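Local structure of uncharacterized protein (Methanothermobacter thermautotrophicus, 1IHN) at residues F4-C7 / V12-R15; F9-V12 / R17-R20; R20-V25 / T32-E37; K93-E98 / R103-I108. The protein is of unknown function, a small single-chain archaeal protein of the DUF498/DUF598 family with a tertiary fold described as novel. One frame throughout, in Å; residues are numbered along the deposited sequence.

Contact 1: residues F4-C7 / V12-R15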
# COMPACT_ATOMS: atom_id res chain seq x y z
N PHE A 4 11.28 -0.23 3.59
CA PHE A 4 10.72 -1.56 3.81
C PHE A 4 12.00 -2.39 3.81
O PHE A 4 12.91 -2.13 3.03
CB PHE A 4 9.84 -2.01 2.65
CG PHE A 4 8.45 -1.42 2.66
CD1 PHE A 4 8.16 -0.27 1.93
CD2 PHE A 4 7.44 -2.02 3.40
CE1 PHE A 4 6.87 0.27 1.93
CE2 PHE A 4 6.15 -1.49 3.42
CZ PHE A 4 5.86 -0.34 2.68
N SER A 5 12.09 -3.38 4.69
CA SER A 5 13.29 -4.21 4.76
C SER A 5 12.97 -5.70 4.70
O SER A 5 13.84 -6.53 4.94
CB SER A 5 14.08 -3.89 6.03
OG SER A 5 13.27 -4.06 7.18
N ASP A 6 11.73 -6.03 4.38
CA ASP A 6 11.33 -7.42 4.29
C ASP A 6 9.92 -7.60 3.74
O ASP A 6 8.99 -6.88 4.10
CB ASP A 6 11.44 -8.10 5.66
CG ASP A 6 11.13 -9.58 5.59
OD1 ASP A 6 10.06 -10.00 6.09
OD2 ASP A 6 11.96 -10.33 5.03
N CYS A 7 9.79 -8.58 2.86
CA CYS A 7 8.51 -8.90 2.24
C CYS A 7 8.42 -10.42 2.15
O CYS A 7 9.39 -11.09 1.80
CB CYS A 7 8.42 -8.29 0.84
SG CYS A 7 6.82 -8.58 -0.00
N VAL A 12 5.29 -7.85 6.06
CA VAL A 12 6.22 -6.87 5.49
C VAL A 12 6.83 -6.13 6.67
O VAL A 12 6.22 -6.04 7.74
CB VAL A 12 5.51 -5.85 4.56
CG1 VAL A 12 5.08 -6.52 3.28
CG2 VAL A 12 4.32 -5.22 5.27
N THR A 13 8.05 -5.62 6.48
CA THR A 13 8.73 -4.89 7.53
C THR A 13 9.02 -3.47 7.04
O THR A 13 9.65 -3.28 6.01
CB THR A 13 10.05 -5.57 7.94
OG1 THR A 13 9.76 -6.87 8.48
CG2 THR A 13 10.79 -4.74 8.98
N TYR A 14 8.55 -2.49 7.79
CA TYR A 14 8.74 -1.10 7.43
C TYR A 14 9.30 -0.34 8.63
O TYR A 14 8.73 -0.38 9.71
CB TYR A 14 7.41 -0.48 7.01
CG TYR A 14 7.52 0.98 6.62
CD1 TYR A 14 8.14 1.36 5.42
CD2 TYR A 14 7.01 1.98 7.44
CE1 TYR A 14 8.25 2.70 5.06
CE2 TYR A 14 7.12 3.33 7.09
CZ TYR A 14 7.74 3.68 5.90
OH TYR A 14 7.83 5.01 5.54
N ARG A 15 10.43 0.33 8.42
CA ARG A 15 11.09 1.09 9.47
C ARG A 15 11.38 0.24 10.70
O ARG A 15 11.18 0.67 11.84
CB ARG A 15 10.25 2.31 9.85
CG ARG A 15 10.08 3.29 8.70
CD ARG A 15 9.35 4.55 9.13
NE ARG A 15 10.17 5.40 9.98
CZ ARG A 15 9.77 6.55 10.50
NH1 ARG A 15 8.54 7.01 10.27
NH2 ARG A 15 10.60 7.26 11.26
O HOH W 1 8.42 -8.83 7.47

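Contact 2: residues F9-V12 / R17-R20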
# COMPACT_ATOMS: atom_id res chain seq x y z
N PHE A 9 4.92 -13.67 2.28
CA PHE A 9 3.48 -13.84 2.44
C PHE A 9 3.07 -13.52 3.86
O PHE A 9 3.72 -13.94 4.81
CB PHE A 9 3.04 -15.27 2.12
CG PHE A 9 1.54 -15.44 2.11
CD1 PHE A 9 0.79 -15.11 0.98
CD2 PHE A 9 0.88 -15.89 3.25
CE1 PHE A 9 -0.60 -15.22 0.99
CE2 PHE A 9 -0.51 -16.00 3.27
CZ PHE A 9 -1.25 -15.67 2.14
N GLY A 10 1.99 -12.76 4.00
CA GLY A 10 1.48 -12.40 5.31
C GLY A 10 2.31 -11.44 6.13
O GLY A 10 1.95 -11.16 7.28
N SER A 11 3.40 -10.92 5.59
CA SER A 11 4.22 -10.00 6.37
C SER A 11 5.21 -9.10 5.61
O SER A 11 5.86 -9.53 4.65
CB SER A 11 4.99 -10.78 7.43
OG SER A 11 5.75 -9.91 8.26
N VAL A 12 5.29 -7.85 6.06
CA VAL A 12 6.22 -6.87 5.49
C VAL A 12 6.83 -6.13 6.67
O VAL A 12 6.22 -6.04 7.74
CB VAL A 12 5.51 -5.85 4.56
CG1 VAL A 12 5.08 -6.52 3.28
CG2 VAL A 12 4.32 -5.22 5.27
N ARG A 17 9.83 -2.35 11.81
CA ARG A 17 8.71 -3.03 12.44
C ARG A 17 7.96 -3.92 11.46
O ARG A 17 7.67 -3.52 10.33
CB ARG A 17 7.75 -2.02 13.06
CG ARG A 17 6.47 -2.67 13.58
CD ARG A 17 5.60 -1.66 14.31
NE ARG A 17 4.26 -2.18 14.57
CZ ARG A 17 3.30 -1.48 15.15
NH1 ARG A 17 3.54 -0.23 15.54
NH2 ARG A 17 2.10 -2.02 15.34
N GLU A 18 7.65 -5.12 11.92
CA GLU A 18 6.93 -6.08 11.10
C GLU A 18 5.41 -5.91 11.23
O GLU A 18 4.88 -5.74 12.33
CB GLU A 18 7.30 -7.51 11.52
CG GLU A 18 6.58 -8.59 10.74
CD GLU A 18 6.95 -9.98 11.21
OE1 GLU A 18 6.73 -10.28 12.41
OE2 GLU A 18 7.46 -10.78 10.40
N TYR A 19 4.73 -5.93 10.09
CA TYR A 19 3.28 -5.82 10.06
C TYR A 19 2.74 -7.06 9.38
O TYR A 19 3.14 -7.39 8.27
CB TYR A 19 2.84 -4.57 9.29
CG TYR A 19 3.25 -3.28 9.96
CD1 TYR A 19 4.50 -2.72 9.74
CD2 TYR A 19 2.38 -2.63 10.85
CE1 TYR A 19 4.89 -1.55 10.39
CE2 TYR A 19 2.76 -1.46 11.50
CZ TYR A 19 4.02 -0.93 11.27
OH TYR A 19 4.39 0.23 11.91
N ARG A 20 1.86 -7.78 10.07
CA ARG A 20 1.29 -9.00 9.51
C ARG A 20 -0.14 -8.80 9.05
O ARG A 20 -0.90 -9.76 8.89
CB ARG A 20 1.37 -10.13 10.54
CG ARG A 20 2.80 -10.49 10.94
CD ARG A 20 2.81 -11.62 11.96
NE ARG A 20 4.16 -12.01 12.34
CZ ARG A 20 4.45 -12.93 13.26
NH1 ARG A 20 3.47 -13.55 13.91
NH2 ARG A 20 5.71 -13.22 13.54

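Contact 3: residues R20-V25 / T32-E37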
# COMPACT_ATOMS: atom_id res chain seq x y z
N ARG A 20 1.86 -7.78 10.07
CA ARG A 20 1.29 -9.00 9.51
C ARG A 20 -0.14 -8.80 9.05
O ARG A 20 -0.90 -9.76 8.89
CB ARG A 20 1.37 -10.13 10.54
CG ARG A 20 2.80 -10.49 10.94
CD ARG A 20 2.81 -11.62 11.96
NE ARG A 20 4.16 -12.01 12.34
CZ ARG A 20 4.45 -12.93 13.26
NH1 ARG A 20 3.47 -13.55 13.91
NH2 ARG A 20 5.71 -13.22 13.54
N SER A 21 -0.51 -7.55 8.84
CA SER A 21 -1.84 -7.19 8.37
C SER A 21 -1.65 -6.10 7.32
O SER A 21 -0.56 -5.54 7.22
CB SER A 21 -2.69 -6.68 9.54
OG SER A 21 -2.02 -5.63 10.22
N ASP A 22 -2.68 -5.81 6.54
CA ASP A 22 -2.57 -4.78 5.51
C ASP A 22 -2.34 -3.41 6.13
O ASP A 22 -2.95 -3.07 7.14
CB ASP A 22 -3.83 -4.76 4.65
CG ASP A 22 -3.92 -5.94 3.71
OD1 ASP A 22 -3.15 -6.91 3.90
OD2 ASP A 22 -4.76 -5.91 2.78
N ILE A 23 -1.48 -2.61 5.51
CA ILE A 23 -1.18 -1.29 6.04
C ILE A 23 -1.15 -0.19 5.01
O ILE A 23 -1.04 -0.43 3.80
CB ILE A 23 0.19 -1.26 6.78
CG1 ILE A 23 1.31 -1.62 5.80
CG2 ILE A 23 0.18 -2.23 7.96
CD1 ILE A 23 2.72 -1.43 6.35
N VAL A 24 -1.24 1.03 5.52
CA VAL A 24 -1.18 2.24 4.72
C VAL A 24 0.08 2.99 5.19
O VAL A 24 0.22 3.28 6.38
CB VAL A 24 -2.40 3.15 4.96
CG1 VAL A 24 -2.22 4.47 4.22
CG2 VAL A 24 -3.68 2.45 4.53
N VAL A 25 0.99 3.28 4.26
CA VAL A 25 2.19 4.03 4.60
C VAL A 25 1.96 5.47 4.12
O VAL A 25 1.80 5.73 2.93
CB VAL A 25 3.44 3.42 3.93
CG1 VAL A 25 4.67 4.24 4.29
CG2 VAL A 25 3.64 1.99 4.41
N THR A 32 -0.75 3.24 9.33
CA THR A 32 -2.07 3.02 9.90
C THR A 32 -2.65 1.77 9.25
O THR A 32 -2.23 1.36 8.16
CB THR A 32 -3.03 4.21 9.65
OG1 THR A 32 -3.13 4.46 8.24
CG2 THR A 32 -2.52 5.45 10.36
N PRO A 33 -3.62 1.13 9.92
CA PRO A 33 -4.24 -0.08 9.39
C PRO A 33 -5.03 0.23 8.12
O PRO A 33 -5.66 1.28 8.03
CB PRO A 33 -5.17 -0.53 10.52
CG PRO A 33 -4.53 0.06 11.75
CD PRO A 33 -4.13 1.43 11.26
N ARG A 34 -4.99 -0.68 7.16
CA ARG A 34 -5.74 -0.47 5.93
C ARG A 34 -7.23 -0.51 6.30
O ARG A 34 -7.65 -1.32 7.11
CB ARG A 34 -5.43 -1.58 4.92
CG ARG A 34 -6.25 -1.48 3.66
CD ARG A 34 -6.07 -2.68 2.75
NE ARG A 34 -7.16 -2.70 1.78
CZ ARG A 34 -7.61 -3.79 1.17
NH1 ARG A 34 -7.06 -4.98 1.41
NH2 ARG A 34 -8.66 -3.69 0.36
N ARG A 35 -8.01 0.38 5.71
CA ARG A 35 -9.45 0.43 6.01
C ARG A 35 -10.24 -0.49 5.08
O ARG A 35 -10.95 -0.03 4.19
CB ARG A 35 -9.96 1.86 5.86
CG ARG A 35 -9.24 2.85 6.74
CD ARG A 35 -9.86 4.22 6.61
NE ARG A 35 -9.15 5.22 7.40
CZ ARG A 35 -9.58 6.47 7.56
NH1 ARG A 35 -10.70 6.87 6.98
NH2 ARG A 35 -8.87 7.33 8.29
N LYS A 36 -10.11 -1.79 5.30
CA LYS A 36 -10.80 -2.78 4.48
C LYS A 36 -12.32 -2.63 4.45
O LYS A 36 -12.95 -3.03 3.48
CB LYS A 36 -10.45 -4.19 4.96
CG LYS A 36 -9.00 -4.58 4.77
CD LYS A 36 -8.80 -6.06 5.07
CE LYS A 36 -7.36 -6.47 4.85
NZ LYS A 36 -6.45 -5.64 5.69
N GLU A 37 -12.90 -2.06 5.51
CA GLU A 37 -14.35 -1.88 5.58
C GLU A 37 -14.89 -1.03 4.45
O GLU A 37 -16.00 -1.25 3.96
CB GLU A 37 -14.76 -1.23 6.92
CG GLU A 37 -13.83 -1.50 8.08
CD GLU A 37 -12.54 -0.70 8.00
OE1 GLU A 37 -12.63 0.55 7.93
OE2 GLU A 37 -11.45 -1.31 8.01
O HOH W 2 -5.36 -7.10 7.29

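Contact 4: residues K93-E98 / R103-I108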
# COMPACT_ATOMS: atom_id res chain seq x y z
N LYS A 93 9.90 -2.56 -3.24
CA LYS A 93 11.17 -2.21 -3.85
C LYS A 93 11.02 -0.85 -4.52
O LYS A 93 11.88 0.02 -4.39
CB LYS A 93 11.58 -3.24 -4.91
CG LYS A 93 11.99 -4.60 -4.36
CD LYS A 93 12.51 -5.49 -5.48
CE LYS A 93 12.84 -6.89 -4.98
NZ LYS A 93 13.32 -7.78 -6.09
N ARG A 94 9.91 -0.69 -5.24
CA ARG A 94 9.61 0.54 -5.95
C ARG A 94 9.44 1.69 -4.96
O ARG A 94 9.85 2.83 -5.24
CB ARG A 94 8.34 0.37 -6.77
CG ARG A 94 7.94 1.59 -7.60
CD ARG A 94 8.96 1.88 -8.70
NE ARG A 94 8.96 0.83 -9.72
CZ ARG A 94 8.08 0.75 -10.72
NH1 ARG A 94 7.13 1.67 -10.85
NH2 ARG A 94 8.15 -0.25 -11.58
N TYR A 95 8.83 1.40 -3.82
CA TYR A 95 8.62 2.40 -2.78
C TYR A 95 9.97 2.86 -2.25
O TYR A 95 10.22 4.06 -2.12
CB TYR A 95 7.79 1.83 -1.62
CG TYR A 95 7.73 2.76 -0.43
CD1 TYR A 95 6.71 3.70 -0.30
CD2 TYR A 95 8.73 2.74 0.55
CE1 TYR A 95 6.68 4.60 0.78
CE2 TYR A 95 8.72 3.62 1.62
CZ TYR A 95 7.70 4.55 1.73
OH TYR A 95 7.72 5.43 2.79
N ASN A 96 10.83 1.89 -1.92
CA ASN A 96 12.15 2.21 -1.40
C ASN A 96 12.90 3.06 -2.41
O ASN A 96 13.62 3.99 -2.03
CB ASN A 96 12.94 0.94 -1.08
CG ASN A 96 12.46 0.24 0.20
OD1 ASN A 96 11.84 0.87 1.07
ND2 ASN A 96 12.76 -1.05 0.32
N GLU A 97 12.70 2.76 -3.69
CA GLU A 97 13.34 3.51 -4.76
C GLU A 97 13.00 4.99 -4.69
O GLU A 97 13.88 5.83 -4.58
CB GLU A 97 12.88 2.99 -6.12
CG GLU A 97 13.79 1.97 -6.76
CD GLU A 97 13.25 1.51 -8.10
OE1 GLU A 97 12.94 2.38 -8.94
OE2 GLU A 97 13.13 0.29 -8.31
N GLU A 98 11.71 5.29 -4.79
CA GLU A 98 11.23 6.66 -4.76
C GLU A 98 11.50 7.36 -3.43
O GLU A 98 11.90 8.53 -3.41
CB GLU A 98 9.74 6.68 -5.09
CG GLU A 98 9.45 6.38 -6.55
CD GLU A 98 8.04 5.89 -6.79
OE1 GLU A 98 7.11 6.41 -6.14
OE2 GLU A 98 7.86 4.99 -7.64
N ARG A 103 11.29 11.35 -3.01
CA ARG A 103 9.91 11.60 -3.45
C ARG A 103 8.87 11.45 -2.35
O ARG A 103 9.00 10.60 -1.47
CB ARG A 103 9.54 10.66 -4.60
CG ARG A 103 10.35 10.83 -5.88
CD ARG A 103 10.45 12.30 -6.27
NE ARG A 103 11.60 12.94 -5.64
CZ ARG A 103 11.72 14.25 -5.46
NH1 ARG A 103 10.75 15.06 -5.87
NH2 ARG A 103 12.81 14.76 -4.89
N ARG A 104 7.83 12.29 -2.40
CA ARG A 104 6.74 12.21 -1.42
C ARG A 104 5.95 10.98 -1.86
O ARG A 104 5.09 11.07 -2.74
CB ARG A 104 5.83 13.44 -1.49
CG ARG A 104 6.42 14.71 -0.90
CD ARG A 104 5.48 15.90 -1.10
NE ARG A 104 4.28 15.85 -0.26
CZ ARG A 104 4.27 16.02 1.06
NH1 ARG A 104 5.40 16.26 1.71
NH2 ARG A 104 3.13 15.98 1.73
N VAL A 105 6.25 9.84 -1.26
CA VAL A 105 5.58 8.60 -1.62
C VAL A 105 4.71 8.06 -0.49
O VAL A 105 5.02 8.20 0.68
CB VAL A 105 6.60 7.50 -2.00
CG1 VAL A 105 5.89 6.32 -2.65
CG2 VAL A 105 7.66 8.08 -2.91
N ALA A 106 3.60 7.44 -0.88
CA ALA A 106 2.67 6.84 0.05
C ALA A 106 2.29 5.48 -0.54
O ALA A 106 2.41 5.28 -1.75
CB ALA A 106 1.43 7.71 0.20
N ALA A 107 1.85 4.56 0.30
CA ALA A 107 1.49 3.24 -0.20
C ALA A 107 0.43 2.54 0.62
O ALA A 107 0.19 2.86 1.79
CB ALA A 107 2.74 2.36 -0.29
N ILE A 108 -0.23 1.58 -0.02
CA ILE A 108 -1.23 0.75 0.61
C ILE A 108 -0.74 -0.64 0.22
O ILE A 108 -0.65 -0.97 -0.96
CB ILE A 108 -2.65 0.97 0.03
CG1 ILE A 108 -3.10 2.42 0.29
CG2 ILE A 108 -3.62 -0.01 0.67
CD1 ILE A 108 -4.53 2.72 -0.13
O HOH W 3 6.38 7.77 2.85

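Contact 1: residues F4-C7 / V12-R15
The ring of Y14 turns its edge toward the face of F4, with CD1 of Y14 standing over the centre of the F4 ring. The planes are inclined at 52° and the centroids lie 4.8 Å apart, a tilted edge-to-face pair. F4 and Y14 form a non-hydrogen-bonded antiparallel pair of the hairpin made by strands 4-8 and 11-14. The Y14 side chain leaves with CG anti to the backbone N (chi1 180°), whereas CG of F4 lies beside its own N (chi1 -80°), and the two side chains meet at a slant. C7 and V12 continue the same face, C7 SG lying 4.2 Å from V12 CG1. On the other face D6 lies beside T13, a water between D6 OD1 and T13 OG1 makes an improbably short, doubtful bridge, and D6 OD2 pairs with R8. The backbone is tied by S5 N to T13 O at 2.8 Å and by T13 N to D6 O at 2.9 Å. An alanine at F4 would remove the ring and is likely to leave the edge of Y14 without its aromatic partner and open a gap beneath it. The face bearing F4, Y14, V12 and C7 packs on helix 88-100, where C7 is disulfide-bonded to C89, F4 meets I92 and Y95, and Y14 OH bonds Y95 OH; F4 and Y14 also touch V25 of strand 23-25, and F4 and V12 reach I109 of strand 105-109.

Contact 2: residues F9-V12 / R17-R20
The edge of the Y19 ring has the carbonyl oxygen of V12 near its plane. Beyond it, one face of the R17 guanidinium has CE2 of Y19 3.4 Å above its plane, displaced from its centre, and the R20 guanidinium has the carboxylate carbon of E18 at its edge. These groups belong to a beta hairpin, strands 11-14 and 17-19, the second half of a three-stranded antiparallel meander. V12 and Y19 are its hydrogen-bonded pair: V12 N gives to Y19 O at 3.1 Å, and the return bond from Y19 N to V12 O is 2.8 Å long and almost straight at 173°. The carbonyl of G10 continues the pairing with a CA-H...O contact from R20 CA at 3.2 Å. G10 itself has positive phi, and its backbone is hydrogen-bonded to V111, which joins this end of the hairpin to the C-terminal segment. E18 is extended, with CG anti to the backbone N (chi1 179°), and this carries its carboxylate past S11 toward R20. R20 NE forms a salt bridge with E18 OE1 at 3.1 Å, approaching from above the carboxylate plane, while E18 OE2 makes a weak, unsettled hydrogen bond with S11 OG at 2.9 Å, this OG also crowding E18 CG.

Contact 3: residues R20-V25 / T32-E37
R34 runs alongside D22, the two side chains pointing the same way. Its CB starts 3.6 Å from D22 CB; CG, anti to the backbone N (chi1 176°), continues an extended chain, and CD passes 3.5 Å from D22 OD2. NE turns to E53 in a salt bridge. At the tip NH1 reaches D22 OD2 at 2.8 Å near the guanidinium plane, carboxylate and guanidinium only 19° from coplanar, and NH2 bonds S46 O. The segments form the edge hairpin of the mixed five-stranded sheet, strands 23-25 and 31-33, and the chain leaves it through an inverse gamma turn at R35 into helix 36-43. V24 N bonds T32 O at 2.8 Å and T32 N bonds V24 O; R34 N extends the pairing to D22 O. K36 crosses D22 at about a right angle; NZ forms a long salt bridge with D22 OD2 at 3.4 Å but lies closer over D22 CB and CG, and K36 CG lies over one face of the R34 guanidinium. A methionine in place of R34 would probably leave D22 OD2 with less positive charge around it and E53 without its mate. D22 OD2 also bonds H110 ND1, and D22 OD1 accepts from V111 N.

Contact 4: residues K93-E98 / R103-I108
Apolar packing joins helix 88-100 to strand 105-109 through the two methyl groups of V105. CG1 of V105 meets CD1 of the Y95 ring at 3.6 Å, and the two side chains pass one another running opposite ways. CG2 touches CB of E98 at 3.3 Å, a tight approach in which the valine lies at about a right angle to the glutamate chain. Farther along the strand, A107 CB reaches Y95 CD1 at 4.2 Å. The Y95 ring is brought there by CG lying anti to the backbone N (chi1 171°). Among the polar contacts, the backbone bond from R103 N to E98 O, 2.9 Å long, ties the returning segment to the helix. A water lies between Y95 OH and V105 O, and Y95 OH also bonds Y14 OH. The carboxylate of E98 has OE1 near both V105 methyls, and this oxygen bonds S64 OG; R103 NH1 pairs with E63. The axes of segments 93-98 and 105-108 run nearly antiparallel, at 165°, with a closest approach of 8.9 Å. The helix lies over the sheet, I66 of strand 64-68 packing on Y95 and V105, while A106, on the strand's other side, meets L57 of helix 52-58.

In the fold
Contacts 1 and 2 overlap at V12, contact 3 takes over at R20, and contact 4 comes last along the chain. The first two, with centres about 7 Å apart, share strand 11-14 and together build the three-stranded antiparallel sheet. Contact 3 is the edge hairpin of the five-stranded mixed sheet, whose strand 23-25 neighbours strand 105-109 of contact 4. The centres of contacts 3 and 4 lie about 16 Å apart, on opposite sides of the chain's centre. Contact 1 touches both of them, through V25 and through Y95 and N96, whereas contacts 2 and 4 do not meet. The first hairpin thus helps join helix 88-100 and the mixed sheet into one compact fold.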